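Local coordinates for protein phytanoyl-CoA dioxygenase (Streptomyces malaysiense, PDB 6ZYL) that catalyses the beta-hydroxylation of thioholgamide as a non-heme monooxygenase, and probably depends on iron and 2-oxoglutarate, at residues V38-A43 against A206-V211; G246-L251 against G259-E264; L125-D130 against A217-P222. All blocks are in the same frame, centred on the assembly; numbering follows the deposited sequence.

Contact 1. Residues V38-A43 against A206-V211; sequences VFPVNA and AGQCSV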
loop_
_atom_site.group_PDB
_atom_site.type_symbol
_atom_site.label_atom_id
_atom_site.label_comp_id
_atom_site.label_asym_id
_atom_site.label_seq_id
_atom_site.Cartn_x
_atom_site.Cartn_y
_atom_site.Cartn_z
ATOM N N VAL A 38 11.595 -5.966 4.081
ATOM C CA VAL A 38 12.038 -6.114 5.461
ATOM C C VAL A 38 10.795 -6.302 6.326
ATOM O O VAL A 38 9.859 -5.495 6.271
ATOM C CB VAL A 38 12.900 -4.913 5.900
ATOM C CG1 VAL A 38 12.060 -3.665 6.090
ATOM C CG2 VAL A 38 13.684 -5.264 7.162
ATOM N N PHE A 39 10.750 -7.390 7.091
ATOM C CA PHE A 39 9.598 -7.704 7.926
ATOM C C PHE A 39 10.006 -8.768 8.934
ATOM O O PHE A 39 10.951 -9.528 8.692
ATOM C CB PHE A 39 8.406 -8.193 7.082
ATOM C CG PHE A 39 8.558 -9.598 6.563
ATOM C CD1 PHE A 39 8.171 -10.684 7.333
ATOM C CD2 PHE A 39 9.079 -9.832 5.300
ATOM C CE1 PHE A 39 8.310 -11.975 6.860
ATOM C CE2 PHE A 39 9.219 -11.122 4.820
ATOM C CZ PHE A 39 8.833 -12.193 5.602
ATOM N N PRO A 40 9.321 -8.841 10.086
ATOM C CA PRO A 40 8.295 -7.874 10.506
ATOM C C PRO A 40 8.935 -6.600 11.047
ATOM O O PRO A 40 10.049 -6.667 11.550
ATOM C CB PRO A 40 7.540 -8.621 11.608
ATOM C CG PRO A 40 8.596 -9.502 12.226
ATOM C CD PRO A 40 9.493 -9.929 11.070
ATOM N N VAL A 41 8.273 -5.453 10.913
ATOM C CA VAL A 41 8.626 -4.269 11.688
ATOM C C VAL A 41 7.409 -3.920 12.538
ATOM O O VAL A 41 6.267 -3.988 12.067
ATOM C CB VAL A 41 9.052 -3.069 10.809
ATOM C CG1 VAL A 41 10.034 -3.515 9.726
ATOM C CG2 VAL A 41 7.852 -2.381 10.206
ATOM N N ASN A 42 7.649 -3.593 13.802
ATOM C CA ASN A 42 6.548 -3.345 14.719
ATOM C C ASN A 42 5.869 -2.023 14.387
ATOM O O ASN A 42 6.524 -1.040 14.030
ATOM C CB ASN A 42 7.052 -3.351 16.161
ATOM C CG ASN A 42 7.369 -4.751 16.657
ATOM O OD1 ASN A 42 6.847 -5.742 16.139
ATOM N ND2 ASN A 42 8.227 -4.842 17.664
ATOM N N ALA A 43 4.542 -2.015 14.486
ATOM C CA ALA A 43 3.756 -0.815 14.229
ATOM C C ALA A 43 2.617 -0.720 15.236
ATOM O O ALA A 43 2.699 0.034 16.211
ATOM C CB ALA A 43 3.215 -0.826 12.798
ATOM N N ALA A 206 -0.925 -9.775 13.786
ATOM C CA ALA A 206 -1.796 -8.622 13.596
ATOM C C ALA A 206 -1.176 -7.397 14.256
ATOM O O ALA A 206 -0.770 -7.441 15.420
ATOM C CB ALA A 206 -3.182 -8.899 14.183
ATOM N N GLY A 207 -1.084 -6.305 13.497
ATOM C CA GLY A 207 -0.456 -5.087 13.946
ATOM C C GLY A 207 0.933 -4.867 13.381
ATOM O O GLY A 207 1.357 -3.715 13.232
ATOM N N GLN A 208 1.654 -5.943 13.083
ATOM C CA GLN A 208 2.936 -5.814 12.415
ATOM C C GLN A 208 2.723 -5.472 10.943
ATOM O O GLN A 208 1.616 -5.570 10.402
ATOM C CB GLN A 208 3.744 -7.105 12.541
ATOM C CG GLN A 208 4.044 -7.523 13.967
ATOM C CD GLN A 208 4.892 -8.777 14.032
ATOM O OE1 GLN A 208 4.630 -9.755 13.333
ATOM N NE2 GLN A 208 5.919 -8.752 14.871
ATOM N N CYS A 209 3.806 -5.079 10.283
ATOM C CA CYS A 209 3.736 -4.751 8.870
ATOM C C CYS A 209 4.995 -5.238 8.172
ATOM O O CYS A 209 6.005 -5.556 8.803
ATOM C CB CYS A 209 3.555 -3.244 8.650
ATOM S SG CYS A 209 5.003 -2.261 9.060
ATOM N N SER A 210 4.903 -5.310 6.849
ATOM C CA SER A 210 6.028 -5.598 5.978
ATOM C C SER A 210 6.254 -4.385 5.089
ATOM O O SER A 210 5.299 -3.706 4.696
ATOM C CB SER A 210 5.768 -6.844 5.130
ATOM O OG SER A 210 6.870 -7.109 4.284
ATOM N N VAL A 211 7.517 -4.102 4.794
ATOM C CA VAL A 211 7.905 -3.011 3.909
ATOM C C VAL A 211 8.641 -3.630 2.734
ATOM O O VAL A 211 9.632 -4.343 2.927
ATOM C CB VAL A 211 8.790 -1.978 4.623
ATOM C CG1 VAL A 211 8.932 -0.724 3.768
ATOM C CG2 VAL A 211 8.227 -1.646 5.995
#
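Val38 and Val41 pack against Val211 and Cys209 where the outer strand 37-41 joins the large sheet of the double-stranded beta-helix (jelly-roll) fold expected of this family. The strands run antiparallel. Val38 with Val211 and Val41 with Cys209 are both hydrogen-bonded pairs. Between them Phe39 and Pro40 face the single residue Ser210, which makes a beta bulge. The peptide bond before Pro40 is cis. Val41 N binds Cys209 O at 3.1 Å. Val211 N reaches Val38 O at 3.1 Å.

The tight side holds the four buried side chains Val38, Val41, Cys209 and Val211. Val38 CG1 lies 4.0 Å from Val211 CB, the two valines side by side. Cys209 SG sits between its own backbone N and carbonyl carbon (chi1 70°), which turns it to Val41 CG2. Their modelled separation is so short that its exact value is doubtful. Phe32 of helix 28-35 and Leu102 of helix 93-103 cover Val211.

The other side is looser and more open to solvent. Ser210 OG comes within 3.4 Å of Phe39 CB but is hydrogen-bonded to Tyr162. Gln208 lies alongside Pro40, its OE1 bonded to Asp205 N. Gln208 NE2 makes a weak hydrogen bond of 3.4 Å to Asn42 OD1, with the two amides nearly coplanar.

Contact 2. Residues G246-L251 against G259-E264; sequences GEDSAL and GAFLPE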
loop_
_atom_site.group_PDB
_atom_site.type_symbol
_atom_site.label_atom_id
_atom_site.label_comp_id
_atom_site.label_asym_id
_atom_site.label_seq_id
_atom_site.Cartn_x
_atom_site.Cartn_y
_atom_site.Cartn_z
ATOM N N GLY A 246 1.657 13.682 -16.050
ATOM C CA GLY A 246 0.381 14.087 -15.503
ATOM C C GLY A 246 0.488 14.694 -14.113
ATOM O O GLY A 246 1.439 14.469 -13.368
ATOM N N GLU A 247 -0.528 15.480 -13.777
ATOM C CA GLU A 247 -0.640 16.080 -12.456
ATOM C C GLU A 247 -0.895 15.005 -11.405
ATOM O O GLU A 247 -1.688 14.084 -11.615
ATOM C CB GLU A 247 -1.771 17.108 -12.478
ATOM C CG GLU A 247 -2.130 17.748 -11.168
ATOM C CD GLU A 247 -3.391 18.590 -11.293
ATOM O OE1 GLU A 247 -3.326 19.676 -11.911
ATOM O OE2 GLU A 247 -4.450 18.157 -10.790
ATOM N N ASP A 248 -0.203 15.123 -10.271
ATOM C CA ASP A 248 -0.295 14.146 -9.196
ATOM C C ASP A 248 -0.325 14.872 -7.858
ATOM O O ASP A 248 0.064 16.038 -7.752
ATOM C CB ASP A 248 0.881 13.155 -9.233
ATOM C CG ASP A 248 0.515 11.780 -8.688
ATOM O OD1 ASP A 248 -0.570 11.634 -8.088
ATOM O OD2 ASP A 248 1.322 10.841 -8.859
ATOM N N SER A 249 -0.796 14.166 -6.829
ATOM C CA SER A 249 -0.882 14.728 -5.489
ATOM C C SER A 249 -0.524 13.666 -4.458
ATOM O O SER A 249 -0.556 12.463 -4.730
ATOM C CB SER A 249 -2.280 15.302 -5.204
ATOM O OG SER A 249 -3.287 14.318 -5.346
ATOM N N ALA A 250 -0.174 14.134 -3.262
ATOM C CA ALA A 250 0.263 13.267 -2.177
ATOM C C ALA A 250 0.143 14.049 -0.878
ATOM O O ALA A 250 -0.049 15.268 -0.881
ATOM C CB ALA A 250 1.696 12.774 -2.398
ATOM N N LEU A 251 0.260 13.334 0.238
ATOM C CA LEU A 251 0.086 13.915 1.564
ATOM C C LEU A 251 1.434 13.999 2.267
ATOM O O LEU A 251 2.083 12.974 2.503
ATOM C CB LEU A 251 -0.898 13.097 2.399
ATOM C CG LEU A 251 -1.161 13.628 3.809
ATOM C CD1 LEU A 251 -1.829 14.996 3.752
ATOM C CD2 LEU A 251 -2.004 12.647 4.610
ATOM N N GLY A 259 7.861 18.363 -3.375
ATOM C CA GLY A 259 8.366 18.070 -4.707
ATOM C C GLY A 259 7.377 18.485 -5.777
ATOM O O GLY A 259 6.864 19.608 -5.782
ATOM N N ALA A 260 7.098 17.567 -6.697
ATOM C CA ALA A 260 6.204 17.836 -7.814
ATOM C C ALA A 260 4.741 17.568 -7.490
ATOM O O ALA A 260 3.890 17.721 -8.370
ATOM C CB ALA A 260 6.617 16.993 -9.027
ATOM N N PHE A 261 4.421 17.189 -6.257
ATOM C CA PHE A 261 3.083 16.737 -5.903
ATOM C C PHE A 261 2.280 17.871 -5.280
ATOM O O PHE A 261 2.759 18.553 -4.369
ATOM C CB PHE A 261 3.160 15.552 -4.935
ATOM C CG PHE A 261 3.836 14.347 -5.516
ATOM C CD1 PHE A 261 3.115 13.422 -6.249
ATOM C CD2 PHE A 261 5.194 14.149 -5.346
ATOM C CE1 PHE A 261 3.732 12.318 -6.795
ATOM C CE2 PHE A 261 5.818 13.045 -5.889
ATOM C CZ PHE A 261 5.085 12.128 -6.616
ATOM N N LEU A 262 1.065 18.070 -5.778
ATOM C CA LEU A 262 0.150 18.993 -5.129
ATOM C C LEU A 262 -0.171 18.477 -3.727
ATOM O O LEU A 262 -0.388 17.273 -3.544
ATOM C CB LEU A 262 -1.132 19.144 -5.949
ATOM C CG LEU A 262 -0.951 19.794 -7.321
ATOM C CD1 LEU A 262 -2.200 19.601 -8.175
ATOM C CD2 LEU A 262 -0.613 21.270 -7.180
ATOM N N PRO A 263 -0.182 19.344 -2.715
ATOM C CA PRO A 263 -0.365 18.854 -1.342
ATOM C C PRO A 263 -1.816 18.505 -1.039
ATOM O O PRO A 263 -2.750 19.180 -1.478
ATOM C CB PRO A 263 0.121 20.026 -0.477
ATOM C CG PRO A 263 -0.081 21.241 -1.334
ATOM C CD PRO A 263 0.106 20.791 -2.766
ATOM N N GLU A 264 -1.991 17.424 -0.283
ATOM C CA GLU A 264 -3.288 16.993 0.206
ATOM C C GLU A 264 -3.429 17.409 1.670
ATOM O O GLU A 264 -2.514 17.983 2.268
ATOM C CB GLU A 264 -3.444 15.481 0.016
ATOM C CG GLU A 264 -3.589 15.078 -1.451
ATOM C CD GLU A 264 -3.324 13.602 -1.705
ATOM O OE1 GLU A 264 -2.880 12.899 -0.774
ATOM O OE2 GLU A 264 -3.559 13.147 -2.846
HETATM O O HOH W 1 1.885 17.133 -10.201
#
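Ser249 OG donates a 2.8 Å hydrogen bond to Glu264 OE2, meeting it on the anti side and 26° out of the carboxylate plane. The Glu264 chain is extended beyond CG and lies along the backbone of Ala250. Glu264 OE1 rests 3.2 Å from Ala250 C, beside the peptide to Leu251. Leu251 CD1 touches the backbone O of Glu264. With an alanine in place of Glu264, Ser249 OG would probably lose this acceptor and Lys78 its charged mate.

Three backbone bonds hold the segments together. Leu262 N binds Asp248 O at 3.0 Å, Ala250 N binds Leu262 O, and Glu264 N binds Ala250 O. This is the parallel pattern, with Ser249 beside Leu262 and Ala250 beside Pro263. It adds the short outermost strand 262-263 to strand 249-254 of the large mixed sheet.

Phe261 presents a ring edge to Asp248, whose OD2 lies in the ring plane, 3.5 Å from Phe261 CE1. Ala250 CB touches Phe261 CB at 4.0 Å. At the exposed end Leu262 CD1 packs on the Glu247 side chain, which crosses Leu262 at about a right angle. A water accepts from Asp248 N and donates to Ala260 O.

Farther out, Lys78 forms a salt bridge with Glu264 OE2. Helix 273-295 supplies Arg285 to Glu247, and Arg286 and Arg289 to Asp248. Trp110 NE1 also binds Asp248 OD2.

Contact 3. Residues L125-D130 against A217-P222; sequences LAWHQD and AHASGP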
loop_
_atom_site.group_PDB
_atom_site.type_symbol
_atom_site.label_atom_id
_atom_site.label_comp_id
_atom_site.label_asym_id
_atom_site.label_seq_id
_atom_site.Cartn_x
_atom_site.Cartn_y
_atom_site.Cartn_z
ATOM N N LEU A 125 -3.092 -14.713 -7.291
ATOM C CA LEU A 125 -2.465 -13.643 -8.054
ATOM C C LEU A 125 -1.095 -14.107 -8.523
ATOM O O LEU A 125 -0.296 -14.604 -7.722
ATOM C CB LEU A 125 -2.338 -12.368 -7.220
ATOM C CG LEU A 125 -3.636 -11.815 -6.635
ATOM C CD1 LEU A 125 -3.353 -10.512 -5.895
ATOM C CD2 LEU A 125 -4.684 -11.611 -7.708
ATOM N N ALA A 126 -0.833 -13.951 -9.818
ATOM C CA ALA A 126 0.461 -14.315 -10.370
ATOM C C ALA A 126 1.541 -13.364 -9.860
ATOM O O ALA A 126 1.264 -12.267 -9.368
ATOM C CB ALA A 126 0.416 -14.292 -11.899
ATOM N N TRP A 127 2.790 -13.805 -9.979
ATOM C CA TRP A 127 3.919 -12.971 -9.596
ATOM C C TRP A 127 3.908 -11.677 -10.399
ATOM O O TRP A 127 3.699 -11.689 -11.615
ATOM C CB TRP A 127 5.222 -13.732 -9.816
ATOM C CG TRP A 127 5.416 -14.848 -8.838
ATOM C CD1 TRP A 127 5.022 -16.146 -8.984
ATOM C CD2 TRP A 127 6.047 -14.762 -7.555
ATOM N NE1 TRP A 127 5.371 -16.875 -7.872
ATOM C CE2 TRP A 127 6.002 -16.048 -6.980
ATOM C CE3 TRP A 127 6.645 -13.722 -6.837
ATOM C CZ2 TRP A 127 6.536 -16.322 -5.723
ATOM C CZ3 TRP A 127 7.173 -13.996 -5.587
ATOM C CH2 TRP A 127 7.115 -15.286 -5.044
ATOM N N HIS A 128 4.124 -10.559 -9.713
ATOM C CA HIS A 128 4.051 -9.247 -10.342
ATOM C C HIS A 128 4.640 -8.216 -9.393
ATOM O O HIS A 128 4.876 -8.491 -8.212
ATOM C CB HIS A 128 2.610 -8.886 -10.707
ATOM C CG HIS A 128 1.750 -8.578 -9.519
ATOM N ND1 HIS A 128 1.260 -9.558 -8.681
ATOM C CD2 HIS A 128 1.301 -7.401 -9.024
ATOM C CE1 HIS A 128 0.541 -8.997 -7.726
ATOM N NE2 HIS A 128 0.551 -7.689 -7.910
ATOM N N GLN A 129 4.878 -7.021 -9.929
ATOM C CA GLN A 129 5.443 -5.909 -9.181
ATOM C C GLN A 129 4.422 -4.783 -9.081
ATOM O O GLN A 129 3.661 -4.536 -10.022
ATOM C CB GLN A 129 6.719 -5.384 -9.847
ATOM C CG GLN A 129 7.811 -6.425 -10.039
ATOM C CD GLN A 129 8.869 -5.982 -11.037
ATOM O OE1 GLN A 129 8.559 -5.637 -12.175
ATOM N NE2 GLN A 129 10.125 -5.986 -10.611
ATOM N N ASP A 130 4.417 -4.094 -7.937
ATOM C CA ASP A 130 3.468 -3.003 -7.740
ATOM C C ASP A 130 3.729 -1.843 -8.695
ATOM O O ASP A 130 2.794 -1.127 -9.067
ATOM C CB ASP A 130 3.534 -2.494 -6.297
ATOM C CG ASP A 130 3.137 -3.545 -5.278
ATOM O OD1 ASP A 130 2.310 -4.422 -5.604
ATOM O OD2 ASP A 130 3.653 -3.486 -4.142
ATOM N N ALA A 217 8.909 -8.460 -6.710
ATOM C CA ALA A 217 7.961 -9.413 -7.266
ATOM C C ALA A 217 7.298 -10.175 -6.127
ATOM O O ALA A 217 7.980 -10.667 -5.222
ATOM C CB ALA A 217 8.660 -10.379 -8.220
ATOM N N HIS A 218 5.971 -10.263 -6.162
ATOM C CA HIS A 218 5.251 -10.990 -5.127
ATOM C C HIS A 218 3.997 -11.613 -5.718
ATOM O O HIS A 218 3.524 -11.221 -6.789
ATOM C CB HIS A 218 4.891 -10.085 -3.934
ATOM C CG HIS A 218 4.126 -8.853 -4.306
ATOM N ND1 HIS A 218 2.760 -8.855 -4.499
ATOM C CD2 HIS A 218 4.531 -7.576 -4.503
ATOM C CE1 HIS A 218 2.361 -7.635 -4.810
ATOM N NE2 HIS A 218 3.415 -6.841 -4.821
ATOM N N ALA A 219 3.475 -12.606 -5.003
ATOM C CA ALA A 219 2.251 -13.296 -5.376
ATOM C C ALA A 219 1.470 -13.590 -4.105
ATOM O O ALA A 219 2.004 -13.514 -2.997
ATOM C CB ALA A 219 2.539 -14.593 -6.143
ATOM N N SER A 220 0.194 -13.921 -4.275
ATOM C CA SER A 220 -0.678 -14.230 -3.151
ATOM C C SER A 220 -1.567 -15.403 -3.523
ATOM O O SER A 220 -2.083 -15.469 -4.641
ATOM C CB SER A 220 -1.535 -13.022 -2.754
ATOM O OG SER A 220 -0.728 -11.880 -2.522
ATOM N N GLY A 221 -1.737 -16.327 -2.584
ATOM C CA GLY A 221 -2.571 -17.482 -2.799
ATOM C C GLY A 221 -3.973 -17.272 -2.269
ATOM O O GLY A 221 -4.312 -16.207 -1.742
ATOM N N PRO A 222 -4.822 -18.287 -2.403
ATOM C CA PRO A 222 -6.190 -18.168 -1.884
ATOM C C PRO A 222 -6.222 -18.260 -0.367
ATOM O O PRO A 222 -5.339 -18.842 0.267
ATOM C CB PRO A 222 -6.924 -19.348 -2.531
ATOM C CG PRO A 222 -5.849 -20.367 -2.783
ATOM C CD PRO A 222 -4.574 -19.588 -3.056
#
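His128, Asp130 and His218 bring their polar ends together in what looks like part of the iron site of the PhyH family, where a His-X-Asp motif is joined by a distant histidine. The His128-Asp130 spacing fits that motif, though the crystallised protein is the apo form. The pair of histidines is set by backbone bonds between strands 128-129 and 217-220. His218 N binds His128 O at 2.9 Å, and His128 N binds His218 O. The two rings are turned 63° from each other, with centroids 4.7 Å apart.

Asp130 crosses His218 at about a right angle. His218 NE2 donates to Asp130 OD1 at 2.8 Å. The oxygen lies in the ring plane, but the nitrogen approaches from above the carboxylate plane. Asp130 OD2 is held by His212 NE2. The His128 ring is fixed in rotation from its other nitrogen: His128 ND1 donates to Ala126 O at 2.8 Å, close to the ring plane. With chi1 at 71° the His128 ring leans toward the neighbouring strand, and His128 NE2 comes 3.6 Å from His218 CE1. A tartaric acid molecule, probably from the crystallisation liquor, is hydrogen-bonded to Ser220 OG.

Trp127 lies on the far side of the strand from the histidines, and Glu196 holds its NE1. Ala217 O sits at the edge of the indole. Ala219 CB makes a CH-pi contact over one face, 3.8 Å from the centroid of the Trp127 five-membered ring and 8° off its normal.

How the contacts relate
From the N terminus, residues 38-43 come first and 125-130 second. Contact 1 then closes when the chain returns at 206-211, and contact 3 closes soon after at 217-222, so these two cross. Their later strands, 209-212 and 217-220, follow each other in the chain but lie in different sheets. Contact 2 opens only afterwards and closes a short local loop in series with the others. Contacts 1 and 2 secure the two outermost strands of the same seven-strand sheet, their centres about 27 Å apart. Contact 3 belongs to the four-strand sheet, its centre about 19 Å from that of contact 1. None of the three touches another.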